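PDB 1A78: galectin-1 from Bufo arenarum, which binds beta-galactosides as a homodimer, probably recognises a wide array of complex carbohydrates, and may regulate apoptosis and cell differentiation. Local coordinates for residues V88-Q93 and I97-S102. Numbering follows the deposited sequence.
Sequences VCFEYQ and IIIKFS
E91 and K100 meet diagonally on the outer face of an antiparallel beta hairpin. A nearly eclipsed first torsion (chi1 -18°) and an extended chain beyond CG carry the lysine at a slant toward the glutamate, where K100 NZ forms a salt bridge of 2.8 Å with E91 OE1, nearly in line with the C-O bond. The other carboxylate oxygen, E91 OE2, accepts a bent hydrogen bond (140°) of 2.7 Å from Q93 NE2 of the same segment, on its anti side and slightly out of the carboxylate plane; gripped at both oxygens, the carboxylate is probably restrained in its rotation. With its CG anti to the backbone N (chi1 -173°), E91 rises next to I98 in the same direction, and I98 CD1 tucks in 3.6 Å from E91 OE2. On the inner face, V88 runs alongside I99, V88 CG1 touching I99 CG2 at 3.6 Å, while the same valine methyl also meets the F101 ring. I99 CG1 slants against the F90 ring, 3.8 Å from F90 CD2, and I97 packs obliquely on Y92. Two hydrogen-bonded pairs, C89 with K100 and E91 with I98, join the backbones. C89 also borders a bound DTT, probably from the crystallisation liquor. In the galectin beta-sandwich the hairpin lies between strands 16-23 and 106-110 of the five-stranded sheet. Its buried face packs on the sugar-binding sheet, where F90 and I97 touch L44, and I99 and F101 touch F46 of strand 41-49.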
loop_
_atom_site.group_PDB
_atom_site.type_symbol
_atom_site.label_atom_id
_atom_site.label_comp_id
_atom_site.label_asym_id
_atom_site.label_seq_id
_atom_site.Cartn_x
_atom_site.Cartn_y
_atom_site.Cartn_z
ATOM N N VAL A 88 -1.098 12.213 6.682
ATOM C CA VAL A 88 -1.670 11.912 7.994
ATOM C C VAL A 88 -0.994 10.649 8.537
ATOM O O VAL A 88 -0.650 9.753 7.765
ATOM C CB VAL A 88 -3.242 11.640 7.906
ATOM C CG1 VAL A 88 -3.882 11.684 9.299
ATOM C CG2 VAL A 88 -3.931 12.637 6.983
ATOM N N CYS A 89 -0.847 10.560 9.853
ATOM C CA CYS A 89 -0.247 9.399 10.480
ATOM C C CYS A 89 -1.178 8.913 11.571
ATOM O O CYS A 89 -1.848 9.704 12.230
ATOM C CB CYS A 89 1.102 9.753 11.065
ATOM S SG CYS A 89 2.011 10.799 9.961
ATOM N N PHE A 90 -1.248 7.597 11.713
ATOM C CA PHE A 90 -2.098 6.949 12.684
ATOM C C PHE A 90 -1.229 6.002 13.462
ATOM O O PHE A 90 -0.595 5.117 12.894
ATOM C CB PHE A 90 -3.193 6.125 11.985
ATOM C CG PHE A 90 -3.924 6.865 10.942
ATOM C CD1 PHE A 90 -3.437 6.921 9.651
ATOM C CD2 PHE A 90 -5.093 7.553 11.256
ATOM C CE1 PHE A 90 -4.096 7.667 8.672
ATOM C CE2 PHE A 90 -5.770 8.304 10.289
ATOM C CZ PHE A 90 -5.275 8.366 9.000
ATOM N N GLU A 91 -1.263 6.149 14.769
ATOM C CA GLU A 91 -0.495 5.332 15.657
ATOM C C GLU A 91 -1.514 4.501 16.395
ATOM O O GLU A 91 -2.492 5.035 16.917
ATOM C CB GLU A 91 0.267 6.237 16.614
ATOM C CG GLU A 91 1.259 5.534 17.510
ATOM C CD GLU A 91 1.735 6.458 18.608
ATOM O OE1 GLU A 91 2.221 7.579 18.305
ATOM O OE2 GLU A 91 1.568 6.089 19.783
ATOM N N TYR A 92 -1.283 3.196 16.457
ATOM C CA TYR A 92 -2.202 2.281 17.107
ATOM C C TYR A 92 -1.700 1.857 18.465
ATOM O O TYR A 92 -0.574 1.399 18.608
ATOM C CB TYR A 92 -2.414 1.057 16.207
ATOM C CG TYR A 92 -3.280 -0.045 16.766
ATOM C CD1 TYR A 92 -4.375 0.230 17.593
ATOM C CD2 TYR A 92 -3.031 -1.375 16.435
ATOM C CE1 TYR A 92 -5.193 -0.791 18.061
ATOM C CE2 TYR A 92 -3.850 -2.405 16.905
ATOM C CZ TYR A 92 -4.924 -2.108 17.709
ATOM O OH TYR A 92 -5.740 -3.129 18.149
ATOM N N GLN A 93 -2.535 2.080 19.470
ATOM C CA GLN A 93 -2.270 1.691 20.840
ATOM C C GLN A 93 -3.512 0.834 21.172
ATOM O O GLN A 93 -4.569 1.017 20.572
ATOM C CB GLN A 93 -2.160 2.934 21.712
ATOM C CG GLN A 93 -0.986 3.875 21.332
ATOM C CD GLN A 93 0.396 3.312 21.715
ATOM O OE1 GLN A 93 0.521 2.536 22.657
ATOM N NE2 GLN A 93 1.425 3.692 20.969
ATOM N N ILE A 97 -6.353 5.284 19.105
ATOM C CA ILE A 97 -5.551 5.478 17.916
ATOM C C ILE A 97 -5.238 6.949 17.926
ATOM O O ILE A 97 -6.129 7.762 18.128
ATOM C CB ILE A 97 -6.329 5.115 16.634
ATOM C CG1 ILE A 97 -6.558 3.596 16.600
ATOM C CG2 ILE A 97 -5.581 5.622 15.403
ATOM C CD1 ILE A 97 -7.466 3.082 15.492
ATOM N N ILE A 98 -3.967 7.298 17.809
ATOM C CA ILE A 98 -3.564 8.690 17.803
ATOM C C ILE A 98 -3.393 9.137 16.355
ATOM O O ILE A 98 -2.721 8.456 15.580
ATOM C CB ILE A 98 -2.262 8.866 18.612
ATOM C CG1 ILE A 98 -2.550 8.532 20.079
ATOM C CG2 ILE A 98 -1.699 10.280 18.452
ATOM C CD1 ILE A 98 -1.384 7.903 20.853
ATOM N N ILE A 99 -4.055 10.237 15.984
ATOM C CA ILE A 99 -3.979 10.789 14.634
ATOM C C ILE A 99 -3.146 12.085 14.684
ATOM O O ILE A 99 -3.432 12.968 15.494
ATOM C CB ILE A 99 -5.395 11.114 14.065
ATOM C CG1 ILE A 99 -6.304 9.871 14.077
ATOM C CG2 ILE A 99 -5.277 11.630 12.632
ATOM C CD1 ILE A 99 -7.109 9.652 15.333
ATOM N N LYS A 100 -2.126 12.200 13.826
ATOM C CA LYS A 100 -1.271 13.378 13.812
ATOM C C LYS A 100 -1.196 13.938 12.411
ATOM O O LYS A 100 -1.145 13.193 11.431
ATOM C CB LYS A 100 0.129 13.058 14.338
ATOM C CG LYS A 100 0.213 11.767 15.145
ATOM C CD LYS A 100 1.357 11.775 16.159
ATOM C CE LYS A 100 1.526 10.396 16.842
ATOM N NZ LYS A 100 2.617 10.356 17.901
ATOM N N PHE A 101 -1.211 15.263 12.327
ATOM C CA PHE A 101 -1.187 15.978 11.062
ATOM C C PHE A 101 0.186 16.575 10.866
ATOM O O PHE A 101 0.888 16.858 11.840
ATOM C CB PHE A 101 -2.260 17.086 11.076
ATOM C CG PHE A 101 -3.659 16.571 11.326
ATOM C CD1 PHE A 101 -4.253 15.670 10.442
ATOM C CD2 PHE A 101 -4.339 16.903 12.491
ATOM C CE1 PHE A 101 -5.485 15.105 10.722
ATOM C CE2 PHE A 101 -5.574 16.346 12.783
ATOM C CZ PHE A 101 -6.146 15.443 11.898
ATOM N N SER A 102 0.576 16.775 9.612
ATOM C CA SER A 102 1.884 17.349 9.317
ATOM C C SER A 102 2.025 18.667 10.063
ATOM O O SER A 102 3.126 19.087 10.425
ATOM C CB SER A 102 2.028 17.581 7.819
ATOM O OG SER A 102 0.874 18.209 7.302
#